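Local structure of DspB (Aggregatibacter actinomycetemcomitans, 1YHT) at residues K17-H28 with A323-A334. The protein is a biofilm-releasing glycoside hydrolase of family 20, a beta-N-acetylhexosaminidase that probably cleaves N-acetylglucosamine residues from the polysaccharide of the biofilm matrix. Sequence-based numbering, arbitrary orientation.
Sequences KQTGLMLDIARH and AGAALSIWGEDA. With GOL (glycerol), chain C.
The TIM barrel of this family 20 glycosidase closes here: its first strand, 18-24, pairs in parallel with its last, 324-329, in register from Q18 opposite G324 to L23 opposite I329. M22 N gives the shortest backbone bond of the ladder, 2.8 Å to L327 O, and M22 O takes I329 N in return. Near the start, T19 OG1 adds a bond to A325 O, coming from above the carbonyl plane, while G20 N reaches the same oxygen weakly.

L21, L23, L327 and I329 face the helix layer; L21 CD1 meets I329 CD1 at 3.6 Å, and F38 of helix 32-44 packs on L21, L23 and I329. The other face, with M22 and S328, looks into the barrel. CG of M22 lies anti to the backbone N (chi1 -167°), and the bends that follow lay CE over the centre of the W330 six-membered ring, 3.5 Å from its centroid. This CH-pi contact is joined by a Met-aromatic one from SD. A glycerol, probably from the crystallisation liquor, puts C1 over the opposite face of the indole, off toward the rim, and the rings of Y278 and H53 meet W330 edge-to-face; W330 thus probably lines the pocket at the C-terminal mouth of the barrel, where TIM barrels carry their active sites.

At the end of strand 18-24, D24 ties together the two loops that follow the strands. Its OD1 accepts A26 N, an Asx turn, and R27 N, which extends it to an Asx motif, while OD2 is gripped from opposite faces of the carboxylate by G331 N and R27 NH1, each at 3.0 Å. R27 NE pairs with E58, which helps fix the guanidinium beside W330. E332 OE2 is a long ionic partner of R27, and E332 OE1 accepts a hydrogen bond from glycerol O1 at 2.7 Å.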
loop_
_atom_site.group_PDB
_atom_site.type_symbol
_atom_site.label_atom_id
_atom_site.label_comp_id
_atom_site.label_asym_id
_atom_site.label_seq_id
_atom_site.Cartn_x
_atom_site.Cartn_y
_atom_site.Cartn_z
ATOM N N LYS A 17 15.642 -10.715 -4.951
ATOM C CA LYS A 17 14.479 -9.891 -5.138
ATOM C C LYS A 17 13.837 -9.453 -3.847
ATOM O O LYS A 17 14.038 -10.055 -2.808
ATOM C CB LYS A 17 13.450 -10.665 -5.969
ATOM C CG LYS A 17 14.002 -11.225 -7.251
ATOM C CD LYS A 17 14.271 -10.137 -8.290
ATOM C CE LYS A 17 14.600 -10.747 -9.660
ATOM N NZ LYS A 17 14.796 -9.753 -10.736
ATOM N N GLN A 18 13.091 -8.352 -3.935
ATOM C CA GLN A 18 12.271 -7.905 -2.859
ATOM C C GLN A 18 10.899 -8.435 -3.151
ATOM O O GLN A 18 10.262 -8.065 -4.154
ATOM C CB GLN A 18 12.285 -6.376 -2.769
ATOM C CG GLN A 18 13.672 -5.823 -2.335
ATOM C CD GLN A 18 14.081 -6.323 -0.955
ATOM O OE1 GLN A 18 13.316 -6.190 0.006
ATOM N NE2 GLN A 18 15.278 -6.952 -0.861
ATOM N N THR A 19 10.423 -9.324 -2.288
ATOM C CA THR A 19 9.138 -9.946 -2.523
ATOM C C THR A 19 8.391 -10.154 -1.222
ATOM O O THR A 19 9.005 -10.369 -0.156
ATOM C CB THR A 19 9.314 -11.294 -3.278
ATOM O OG1 THR A 19 8.062 -11.683 -3.859
ATOM C CG2 THR A 19 9.794 -12.366 -2.332
ATOM N N GLY A 20 7.077 -10.060 -1.311
ATOM C CA GLY A 20 6.221 -10.195 -0.135
ATOM C C GLY A 20 4.768 -9.956 -0.376
ATOM O O GLY A 20 4.241 -10.238 -1.462
ATOM N N LEU A 21 4.133 -9.415 0.658
ATOM C CA LEU A 21 2.706 -9.234 0.733
ATOM C C LEU A 21 2.408 -7.775 0.990
ATOM O O LEU A 21 3.038 -7.127 1.846
ATOM C CB LEU A 21 2.134 -10.035 1.894
ATOM C CG LEU A 21 0.680 -9.883 2.261
ATOM C CD1 LEU A 21 -0.195 -10.349 1.166
ATOM C CD2 LEU A 21 0.430 -10.645 3.522
ATOM N N MET A 22 1.423 -7.269 0.267
ATOM C CA MET A 22 0.777 -6.035 0.685
ATOM C C MET A 22 -0.545 -6.408 1.324
ATOM O O MET A 22 -1.437 -7.034 0.691
ATOM C CB MET A 22 0.550 -5.141 -0.526
ATOM C CG MET A 22 0.185 -3.765 -0.198
ATOM S SD MET A 22 -1.512 -3.264 0.041
ATOM C CE MET A 22 -2.718 -4.432 -0.548
ATOM N N LEU A 23 -0.713 -6.000 2.565
ATOM C CA LEU A 23 -1.902 -6.389 3.301
ATOM C C LEU A 23 -2.657 -5.122 3.617
ATOM O O LEU A 23 -2.113 -4.205 4.278
ATOM C CB LEU A 23 -1.542 -7.122 4.613
ATOM C CG LEU A 23 -2.770 -7.721 5.344
ATOM C CD1 LEU A 23 -3.482 -8.838 4.592
ATOM C CD2 LEU A 23 -2.385 -8.201 6.693
ATOM N N ASP A 24 -3.902 -5.074 3.144
ATOM C CA ASP A 24 -4.785 -3.935 3.381
ATOM C C ASP A 24 -5.552 -4.216 4.662
ATOM O O ASP A 24 -6.512 -4.972 4.684
ATOM C CB ASP A 24 -5.700 -3.718 2.183
ATOM C CG ASP A 24 -6.880 -2.803 2.465
ATOM O OD1 ASP A 24 -6.905 -2.036 3.466
ATOM O OD2 ASP A 24 -7.815 -2.835 1.626
ATOM N N ILE A 25 -5.083 -3.589 5.728
ATOM C CA ILE A 25 -5.726 -3.705 7.011
ATOM C C ILE A 25 -6.646 -2.526 7.267
ATOM O O ILE A 25 -7.251 -2.477 8.294
ATOM C CB ILE A 25 -4.725 -3.925 8.182
ATOM C CG1 ILE A 25 -3.814 -2.722 8.444
ATOM C CG2 ILE A 25 -3.896 -5.223 7.922
ATOM C CD1 ILE A 25 -2.978 -2.906 9.644
ATOM N N ALA A 26 -6.783 -1.617 6.304
ATOM C CA ALA A 26 -7.677 -0.475 6.455
ATOM C C ALA A 26 -9.119 -0.853 6.152
ATOM O O ALA A 26 -10.040 -0.388 6.811
ATOM C CB ALA A 26 -7.232 0.665 5.539
ATOM N N ARG A 27 -9.314 -1.640 5.111
ATOM C CA ARG A 27 -10.650 -2.099 4.700
ATOM C C ARG A 27 -11.125 -3.364 5.435
ATOM O O ARG A 27 -12.316 -3.656 5.432
ATOM C CB ARG A 27 -10.669 -2.398 3.203
ATOM C CG ARG A 27 -10.789 -1.153 2.305
ATOM C CD ARG A 27 -9.643 -0.139 2.459
ATOM N NE ARG A 27 -9.757 0.782 1.327
ATOM C CZ ARG A 27 -9.282 0.549 0.117
ATOM N NH1 ARG A 27 -8.542 -0.518 -0.105
ATOM N NH2 ARG A 27 -9.524 1.409 -0.874
ATOM N N HIS A 28 -10.183 -4.166 5.921
ATOM C CA HIS A 28 -10.505 -5.369 6.705
ATOM C C HIS A 28 -9.406 -5.574 7.770
ATOM O O HIS A 28 -8.228 -5.530 7.436
ATOM C CB HIS A 28 -10.562 -6.622 5.839
ATOM C CG HIS A 28 -11.233 -7.781 6.525
ATOM N ND1 HIS A 28 -10.589 -8.583 7.449
ATOM C CD2 HIS A 28 -12.511 -8.213 6.482
ATOM C CE1 HIS A 28 -11.443 -9.485 7.915
ATOM N NE2 HIS A 28 -12.615 -9.280 7.343
ATOM N N ALA A 323 12.878 -5.350 -9.711
ATOM C CA ALA A 323 13.421 -5.447 -8.360
ATOM C C ALA A 323 12.673 -6.515 -7.510
ATOM O O ALA A 323 13.219 -7.054 -6.585
ATOM C CB ALA A 323 13.374 -4.064 -7.717
ATOM N N GLY A 324 11.462 -6.873 -7.902
ATOM C CA GLY A 324 10.613 -7.759 -7.086
ATOM C C GLY A 324 9.142 -7.661 -7.439
ATOM O O GLY A 324 8.792 -7.197 -8.539
ATOM N N ALA A 325 8.289 -8.092 -6.492
ATOM C CA ALA A 325 6.844 -8.263 -6.716
ATOM C C ALA A 325 6.155 -8.513 -5.421
ATOM O O ALA A 325 6.786 -8.925 -4.440
ATOM C CB ALA A 325 6.573 -9.440 -7.666
ATOM N N ALA A 326 4.865 -8.248 -5.388
ATOM C CA ALA A 326 4.058 -8.571 -4.203
ATOM C C ALA A 326 2.687 -9.036 -4.593
ATOM O O ALA A 326 2.153 -8.599 -5.609
ATOM C CB ALA A 326 3.950 -7.369 -3.316
ATOM N N LEU A 327 2.134 -9.940 -3.797
ATOM C CA LEU A 327 0.697 -10.176 -3.752
ATOM C C LEU A 327 0.056 -9.080 -2.921
ATOM O O LEU A 327 0.502 -8.850 -1.801
ATOM C CB LEU A 327 0.365 -11.485 -3.056
ATOM C CG LEU A 327 -1.114 -11.903 -2.956
ATOM C CD1 LEU A 327 -1.718 -12.250 -4.287
ATOM C CD2 LEU A 327 -1.281 -13.148 -2.028
ATOM N N SER A 328 -1.028 -8.512 -3.412
ATOM C CA SER A 328 -1.838 -7.560 -2.669
ATOM C C SER A 328 -3.205 -8.165 -2.320
ATOM O O SER A 328 -3.924 -8.629 -3.192
ATOM C CB SER A 328 -2.018 -6.283 -3.517
ATOM O OG SER A 328 -0.793 -5.558 -3.717
ATOM N N ILE A 329 -3.555 -8.178 -1.032
ATOM C CA ILE A 329 -4.841 -8.652 -0.569
ATOM C C ILE A 329 -5.626 -7.455 -0.096
ATOM O O ILE A 329 -5.375 -6.923 0.986
ATOM C CB ILE A 329 -4.702 -9.655 0.620
ATOM C CG1 ILE A 329 -3.758 -10.816 0.262
ATOM C CG2 ILE A 329 -6.115 -10.113 1.047
ATOM C CD1 ILE A 329 -3.488 -11.853 1.412
ATOM N N TRP A 330 -6.606 -7.072 -0.893
ATOM C CA TRP A 330 -7.402 -5.913 -0.682
ATOM C C TRP A 330 -8.690 -6.296 0.008
ATOM O O TRP A 330 -9.257 -7.368 -0.250
ATOM C CB TRP A 330 -7.709 -5.198 -1.981
ATOM C CG TRP A 330 -6.492 -4.653 -2.708
ATOM C CD1 TRP A 330 -5.879 -5.203 -3.764
ATOM C CD2 TRP A 330 -5.801 -3.446 -2.418
ATOM N NE1 TRP A 330 -4.822 -4.419 -4.167
ATOM C CE2 TRP A 330 -4.752 -3.333 -3.347
ATOM C CE3 TRP A 330 -5.960 -2.450 -1.453
ATOM C CZ2 TRP A 330 -3.878 -2.261 -3.354
ATOM C CZ3 TRP A 330 -5.079 -1.396 -1.445
ATOM C CH2 TRP A 330 -4.051 -1.307 -2.381
ATOM N N GLY A 331 -9.142 -5.378 0.867
ATOM C CA GLY A 331 -10.153 -5.647 1.899
ATOM C C GLY A 331 -11.587 -5.245 1.650
ATOM O O GLY A 331 -12.443 -5.581 2.468
ATOM N N GLU A 332 -11.845 -4.527 0.561
ATOM C CA GLU A 332 -13.167 -3.877 0.283
ATOM C C GLU A 332 -14.364 -4.779 0.437
ATOM O O GLU A 332 -15.449 -4.334 0.830
ATOM C CB GLU A 332 -13.381 -3.499 -1.202
ATOM C CG GLU A 332 -12.503 -2.654 -1.878
ATOM C CD GLU A 332 -11.372 -3.375 -2.479
ATOM O OE1 GLU A 332 -11.386 -3.703 -3.711
ATOM O OE2 GLU A 332 -10.455 -3.523 -1.685
ATOM N N ASP A 333 -14.210 -6.018 -0.012
ATOM C CA ASP A 333 -15.344 -6.913 -0.231
ATOM C C ASP A 333 -15.423 -8.008 0.844
ATOM O O ASP A 333 -16.272 -8.901 0.761
ATOM C CB ASP A 333 -15.214 -7.592 -1.621
ATOM C CG ASP A 333 -15.589 -6.669 -2.791
ATOM O OD1 ASP A 333 -16.058 -5.537 -2.573
ATOM O OD2 ASP A 333 -15.374 -7.079 -3.948
ATOM N N ALA A 334 -14.498 -7.955 1.817
ATOM C CA ALA A 334 -14.255 -9.076 2.718
ATOM C C ALA A 334 -15.090 -9.038 4.026
ATOM O O ALA A 334 -14.789 -9.761 4.975
ATOM C CB ALA A 334 -12.794 -9.136 3.038
HETATM C C1 GOL C . -8.399 -2.918 -5.530
HETATM O O1 GOL C . -9.666 -3.573 -5.803
HETATM C C2 GOL C . -8.605 -1.404 -5.683
HETATM O O2 GOL C . -7.799 -0.774 -6.722
HETATM C C3 GOL C . -8.540 -0.665 -4.337
HETATM O O3 GOL C . -9.181 -1.308 -3.195
HETATM O O HOH W 1 -7.134 -7.104 3.105
#